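Fat acid-binding protein (Eubacterium ventriosum, PDB 3NYI) probably binds long-chain fatty acids, with stearic acid as its bound ligand, as a member of the DegV family. Local coordinates at residues D42-V56 / A271-P284. Numbering follows the deposited sequence. Where two conformers were deposited one is given.
With STE (stearic acid), chain C.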
loop_
_atom_site.group_PDB
_atom_site.type_symbol
_atom_site.label_atom_id
_atom_site.label_comp_id
_atom_site.label_asym_id
_atom_site.label_seq_id
_atom_site.Cartn_x
_atom_site.Cartn_y
_atom_site.Cartn_z
ATOM N N ASP A 42 12.040 8.209 1.092
ATOM C CA ASP A 42 11.031 7.815 2.073
ATOM C C ASP A 42 11.632 6.961 3.186
ATOM O O ASP A 42 12.173 5.890 2.940
ATOM C CB ASP A 42 9.925 7.051 1.306
ATOM C CG ASP A 42 8.807 6.519 2.195
ATOM O OD1 ASP A 42 8.797 6.799 3.417
ATOM O OD2 ASP A 42 7.923 5.805 1.633
ATOM N N GLY A 43 11.539 7.437 4.417
ATOM C CA GLY A 43 11.995 6.643 5.540
ATOM C C GLY A 43 13.502 6.667 5.750
ATOM O O GLY A 43 13.974 6.363 6.842
ATOM N N VAL A 44 14.258 7.017 4.710
ATOM C CA VAL A 44 15.718 7.025 4.797
ATOM C C VAL A 44 16.250 8.436 5.041
ATOM O O VAL A 44 16.975 8.666 6.012
ATOM C CB VAL A 44 16.390 6.424 3.535
ATOM C CG1 VAL A 44 17.912 6.570 3.609
ATOM C CG2 VAL A 44 15.990 4.961 3.346
ATOM N N ASP A 45 15.887 9.375 4.169
ATOM C CA ASP A 45 16.338 10.767 4.299
ATOM C C ASP A 45 15.343 11.622 5.084
ATOM O O ASP A 45 15.607 12.782 5.390
ATOM C CB ASP A 45 16.585 11.398 2.919
ATOM C CG ASP A 45 17.602 10.628 2.098
ATOM O OD1 ASP A 45 18.623 10.174 2.668
ATOM O OD2 ASP A 45 17.382 10.476 0.881
ATOM N N ILE A 46 14.190 11.048 5.398
ATOM C CA ILE A 46 13.137 11.773 6.098
ATOM C C ILE A 46 12.189 10.749 6.686
ATOM O O ILE A 46 12.093 9.638 6.174
ATOM C CB ILE A 46 12.347 12.712 5.153
ATOM C CG1 ILE A 46 11.375 13.577 5.958
ATOM C CG2 ILE A 46 11.605 11.913 4.071
ATOM C CD1 ILE A 46 10.552 14.512 5.118
ATOM N N THR A 47 11.497 11.107 7.762
ATOM C CA THR A 47 10.608 10.146 8.416
ATOM C C THR A 47 9.147 10.398 8.091
ATOM O O THR A 47 8.740 11.511 7.736
ATOM C CB THR A 47 10.752 10.158 9.949
ATOM O OG1 THR A 47 10.013 11.261 10.484
ATOM C CG2 THR A 47 12.216 10.255 10.357
ATOM N N ARG A 48 8.356 9.346 8.248
ATOM C CA ARG A 48 6.942 9.407 7.960
ATOM C C ARG A 48 6.265 10.482 8.808
ATOM O O ARG A 48 5.498 11.302 8.301
ATOM C CB ARG A 48 6.331 8.034 8.222
ATOM C CG ARG A 48 4.869 7.957 7.950
ATOM C CD ARG A 48 4.122 7.906 9.238
ATOM N NE ARG A 48 2.739 7.522 9.016
ATOM C CZ ARG A 48 1.762 7.786 9.868
ATOM N NH1 ARG A 48 2.042 8.439 10.984
ATOM N NH2 ARG A 48 0.516 7.407 9.604
ATOM N N ASP A 49 6.564 10.498 10.103
ATOM C CA ASP A 49 5.940 11.477 10.984
ATOM C C ASP A 49 6.270 12.930 10.610
ATOM O O ASP A 49 5.392 13.793 10.672
ATOM C CB ASP A 49 6.257 11.171 12.455
ATOM C CG ASP A 49 5.495 9.954 12.974
ATOM O OD1 ASP A 49 4.722 9.348 12.198
ATOM O OD2 ASP A 49 5.664 9.594 14.155
ATOM N N GLU A 50 7.516 13.195 10.209
ATOM C CA GLU A 50 7.925 14.548 9.821
ATOM C C GLU A 50 7.134 15.032 8.620
ATOM O O GLU A 50 6.726 16.191 8.553
ATOM C CB GLU A 50 9.394 14.593 9.422
ATOM C CG GLU A 50 10.389 14.125 10.444
ATOM C CD GLU A 50 11.800 14.245 9.909
ATOM O OE1 GLU A 50 12.387 13.212 9.525
ATOM O OE2 GLU A 50 12.310 15.383 9.844
ATOM N N CYS A 51 6.956 14.147 7.647
ATOM C CA CYS A 51 6.229 14.507 6.442
ATOM C C CYS A 51 4.786 14.891 6.758
ATOM O O CYS A 51 4.279 15.885 6.245
ATOM C CB CYS A 51 6.271 13.358 5.429
ATOM S SG CYS A 51 5.559 13.765 3.831
ATOM N N TYR A 52 4.115 14.095 7.588
ATOM C CA TYR A 52 2.743 14.406 7.947
ATOM C C TYR A 52 2.693 15.780 8.619
ATOM O O TYR A 52 1.765 16.564 8.397
ATOM C CB TYR A 52 2.175 13.349 8.889
ATOM C CG TYR A 52 1.517 12.150 8.204
ATOM C CD1 TYR A 52 2.272 11.073 7.753
ATOM C CD2 TYR A 52 0.137 12.084 8.051
ATOM C CE1 TYR A 52 1.655 9.963 7.148
ATOM C CE2 TYR A 52 -0.485 10.980 7.453
ATOM C CZ TYR A 52 0.279 9.930 7.004
ATOM O OH TYR A 52 -0.339 8.831 6.413
ATOM N N GLN A 53 3.691 16.057 9.452
ATOM C CA GLN A 53 3.763 17.334 10.162
ATOM C C GLN A 53 3.826 18.517 9.207
ATOM O O GLN A 53 3.082 19.487 9.369
ATOM C CB GLN A 53 4.954 17.373 11.124
ATOM C CG GLN A 53 4.611 16.994 12.555
ATOM C CD GLN A 53 3.507 17.854 13.160
ATOM O OE1 GLN A 53 3.309 19.010 12.781
ATOM N NE2 GLN A 53 2.783 17.285 14.109
ATOM N N ARG A 54 4.709 18.441 8.214
ATOM C CA ARG A 54 4.830 19.514 7.235
ATOM C C ARG A 54 3.476 19.818 6.610
ATOM O O ARG A 54 3.112 20.968 6.435
ATOM C CB ARG A 54 5.845 19.159 6.147
ATOM C CG ARG A 54 7.292 19.158 6.612
ATOM C CD ARG A 54 7.756 20.561 6.969
ATOM N NE ARG A 54 7.537 21.506 5.876
ATOM C CZ ARG A 54 8.367 21.672 4.852
ATOM N NH1 ARG A 54 9.479 20.952 4.772
ATOM N NH2 ARG A 54 8.084 22.558 3.904
HETATM N N MSE A 55 2.721 18.775 6.273
HETATM C CA MSE A 55 1.413 18.989 5.655
HETATM C C MSE A 55 0.393 19.542 6.639
HETATM O O MSE A 55 -0.429 20.383 6.279
HETATM C CB MSE A 55 0.875 17.702 5.015
HETATM C CG MSE A 55 1.760 17.145 3.921
HETATM SE SE MSE A 55 0.874 15.579 3.113
HETATM C CE MSE A 55 -0.060 16.425 1.731
ATOM N N VAL A 56 0.430 19.050 7.875
ATOM C CA VAL A 56 -0.507 19.507 8.896
ATOM C C VAL A 56 -0.239 20.969 9.280
ATOM O O VAL A 56 -1.171 21.751 9.490
ATOM C CB VAL A 56 -0.475 18.609 10.149
ATOM C CG1 VAL A 56 -1.236 19.258 11.284
ATOM C CG2 VAL A 56 -1.058 17.224 9.835
ATOM N N ALA A 271 0.934 2.274 9.632
ATOM C CA ALA A 271 0.891 3.719 9.688
ATOM C C ALA A 271 1.059 4.146 8.234
ATOM O O ALA A 271 2.133 3.973 7.648
ATOM C CB ALA A 271 2.035 4.255 10.544
ATOM N N ILE A 272 -0.007 4.667 7.643
ATOM C CA ILE A 272 -0.006 4.947 6.208
ATOM C C ILE A 272 1.190 5.843 5.889
ATOM O O ILE A 272 1.430 6.847 6.572
ATOM C CB ILE A 272 -1.313 5.584 5.786
ATOM C CG1 ILE A 272 -2.460 4.582 6.019
ATOM C CG2 ILE A 272 -1.264 6.006 4.321
ATOM C CD1 ILE A 272 -3.823 5.221 5.925
ATOM N N GLY A 273 1.963 5.452 4.887
ATOM C CA GLY A 273 3.229 6.120 4.635
ATOM C C GLY A 273 3.160 7.351 3.767
ATOM O O GLY A 273 2.105 7.723 3.252
ATOM N N ILE A 274 4.327 7.973 3.613
ATOM C CA ILE A 274 4.526 9.148 2.788
ATOM C C ILE A 274 4.001 9.009 1.367
ATOM O O ILE A 274 3.349 9.918 0.856
ATOM C CB ILE A 274 6.034 9.465 2.746
ATOM C CG1 ILE A 274 6.488 9.944 4.132
ATOM C CG2 ILE A 274 6.344 10.484 1.656
ATOM C CD1 ILE A 274 8.010 10.228 4.240
ATOM N N VAL A 275 4.283 7.883 0.717
ATOM C CA VAL A 275 3.822 7.695 -0.670
ATOM C C VAL A 275 2.301 7.955 -0.808
ATOM O O VAL A 275 1.858 8.688 -1.694
ATOM C CB VAL A 275 4.160 6.286 -1.208
ATOM C CG1 VAL A 275 3.531 6.076 -2.594
ATOM C CG2 VAL A 275 5.671 6.079 -1.245
ATOM N N SER A 276 1.501 7.349 0.059
ATOM C CA SER A 276 0.061 7.575 -0.001
ATOM C C SER A 276 -0.350 8.929 0.549
ATOM O O SER A 276 -1.224 9.604 -0.012
ATOM C CB SER A 276 -0.710 6.479 0.757
ATOM O OG SER A 276 -0.551 5.229 0.126
ATOM N N ALA A 277 0.269 9.330 1.655
ATOM C CA ALA A 277 -0.157 10.550 2.330
ATOM C C ALA A 277 0.029 11.804 1.478
ATOM O O ALA A 277 -0.757 12.743 1.580
ATOM C CB ALA A 277 0.547 10.699 3.685
ATOM N N VAL A 278 1.069 11.832 0.652
ATOM C CA VAL A 278 1.263 12.982 -0.219
ATOM C C VAL A 278 0.030 13.141 -1.108
ATOM O O VAL A 278 -0.377 14.254 -1.444
ATOM C CB VAL A 278 2.556 12.867 -1.061
ATOM C CG1 VAL A 278 2.531 13.828 -2.245
ATOM C CG2 VAL A 278 3.796 13.137 -0.184
ATOM N N HIS A 279 -0.591 12.016 -1.443
ATOM C CA HIS A 279 -1.713 12.018 -2.363
ATOM C C HIS A 279 -3.088 12.022 -1.689
ATOM O O HIS A 279 -4.060 12.474 -2.296
ATOM C CB HIS A 279 -1.569 10.854 -3.371
ATOM C CG HIS A 279 -0.394 11.029 -4.284
ATOM N ND1 HIS A 279 -0.488 11.695 -5.489
ATOM C CD2 HIS A 279 0.908 10.708 -4.135
ATOM C CE1 HIS A 279 0.700 11.734 -6.063
ATOM N NE2 HIS A 279 1.575 11.143 -5.252
ATOM N N THR A 280 -3.173 11.545 -0.446
ATOM C CA THR A 280 -4.456 11.558 0.267
ATOM C C THR A 280 -4.640 12.778 1.147
ATOM O O THR A 280 -5.769 13.127 1.487
ATOM C CB THR A 280 -4.629 10.338 1.203
ATOM O OG1 THR A 280 -3.587 10.329 2.195
ATOM C CG2 THR A 280 -4.599 9.039 0.411
ATOM N N GLY A 281 -3.529 13.417 1.518
ATOM C CA GLY A 281 -3.536 14.368 2.606
ATOM C C GLY A 281 -3.200 13.633 3.886
ATOM O O GLY A 281 -3.088 12.410 3.887
ATOM N N PRO A 282 -3.056 14.370 4.996
ATOM C CA PRO A 282 -2.608 13.744 6.241
ATOM C C PRO A 282 -3.712 13.006 7.004
ATOM O O PRO A 282 -3.410 12.467 8.070
ATOM C CB PRO A 282 -2.133 14.942 7.096
ATOM C CG PRO A 282 -2.607 16.187 6.381
ATOM C CD PRO A 282 -3.418 15.786 5.187
ATOM N N TYR A 283 -4.943 12.956 6.495
ATOM C CA TYR A 283 -6.018 12.315 7.273
ATOM C C TYR A 283 -6.698 11.080 6.662
ATOM O O TYR A 283 -7.907 10.919 6.805
ATOM C CB TYR A 283 -7.075 13.351 7.655
ATOM C CG TYR A 283 -6.453 14.575 8.283
ATOM C CD1 TYR A 283 -5.791 14.488 9.499
ATOM C CD2 TYR A 283 -6.501 15.808 7.646
ATOM C CE1 TYR A 283 -5.201 15.601 10.071
ATOM C CE2 TYR A 283 -5.919 16.927 8.212
ATOM C CZ TYR A 283 -5.273 16.818 9.423
ATOM O OH TYR A 283 -4.693 17.931 9.986
ATOM N N PRO A 284 -5.929 10.184 6.020
ATOM C CA PRO A 284 -6.592 8.972 5.520
ATOM C C PRO A 284 -6.840 7.984 6.657
ATOM O O PRO A 284 -6.065 7.956 7.610
ATOM C CB PRO A 284 -5.556 8.373 4.567
ATOM C CG PRO A 284 -4.211 8.921 5.042
ATOM C CD PRO A 284 -4.462 10.070 5.989
HETATM C C1 STE C . 5.151 8.178 -7.713
HETATM O O1 STE C . 5.468 7.469 -8.619
HETATM O O2 STE C . 5.384 9.350 -7.778
HETATM C C2 STE C . 4.250 7.622 -6.587
HETATM C C3 STE C . 2.770 8.010 -6.832
HETATM C C4 STE C . 1.895 7.545 -5.641
HETATM C C5 STE C . 0.391 7.692 -5.962
HETATM C C6 STE C . -0.452 7.274 -4.735
HETATM C C7 STE C . -1.963 7.507 -4.989
HETATM C C8 STE C . -2.755 6.922 -3.791
HETATM C C9 STE C . -4.276 7.142 -3.965
HETATM C C10 STE C . -5.004 6.620 -2.696
HETATM C C11 STE C . -5.057 5.092 -2.760
HETATM C C12 STE C . -4.571 4.357 -1.489
HETATM C C13 STE C . -4.662 5.173 -0.189
HETATM C C14 STE C . -5.298 4.239 0.876
HETATM C C15 STE C . -5.081 4.790 2.304
HETATM C C16 STE C . -6.034 4.043 3.270
HETATM C C17 STE C . -5.358 2.748 3.771
HETATM C C18 STE C . -6.212 2.071 4.868
HETATM O O HOH W 1 6.466 6.503 4.824
HETATM O O HOH W 2 5.186 5.149 1.964
#
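Arg48 and Tyr52 of helix 48-56 meet on the backbone oxygen of Ile272, just before helix 274-280, in a near-parallel helix pair (9°, axes 10.2 Å apart) of the DegV fold. Arg48 NE donates to Ile272 O at 2.9 Å and Tyr52 OH to the same oxygen at 2.7 Å, from opposite faces of the carbonyl plane. The guanidinium lies between Ala271 CB over one face and the rim of the Tyr52 ring over the other; its NH1 forms a salt bridge with Asp49 OD1, and NH2 bonds Gly243 O. A leucine in place of Arg48 would probably leave Asp49 OD1 without this charge partner, though OD2 keeps Lys246, and cost Gly243 O and Ile272 O a donor each.

Water links the loop to the second helix's first turn: one molecule joins Asp42 OD1 to Ile274 N, another Asp42 OD2 to Val275 N. Asp42 OD2 also bonds Ser11 OG.

The remaining contacts are mostly apolar. Ile274 CG1, anti to its carbonyl carbon (chi1 -69°), reaches Cys51 CB at 3.7 Å, and its CD1 meets Ile46 CG2. Pro282 lies against Tyr52, Met55 and Val56, with Val56 CG2 3.7 Å from Pro282 CB; Tyr173 of helix 172-177 touches Met55 and Pro282 as well. Separately, selenomethionine Met55 sets SE in van der Waals contact with Ala277 O, at 3.6 Å.

Segment 271-284 also borders the ligand: stearic acid C5 sits over a face of the His279 ring, with His279 CD2 3.6 Å from it, while Ile272 CD1 touches C17 near the far end of the acyl chain, also at 3.6 Å.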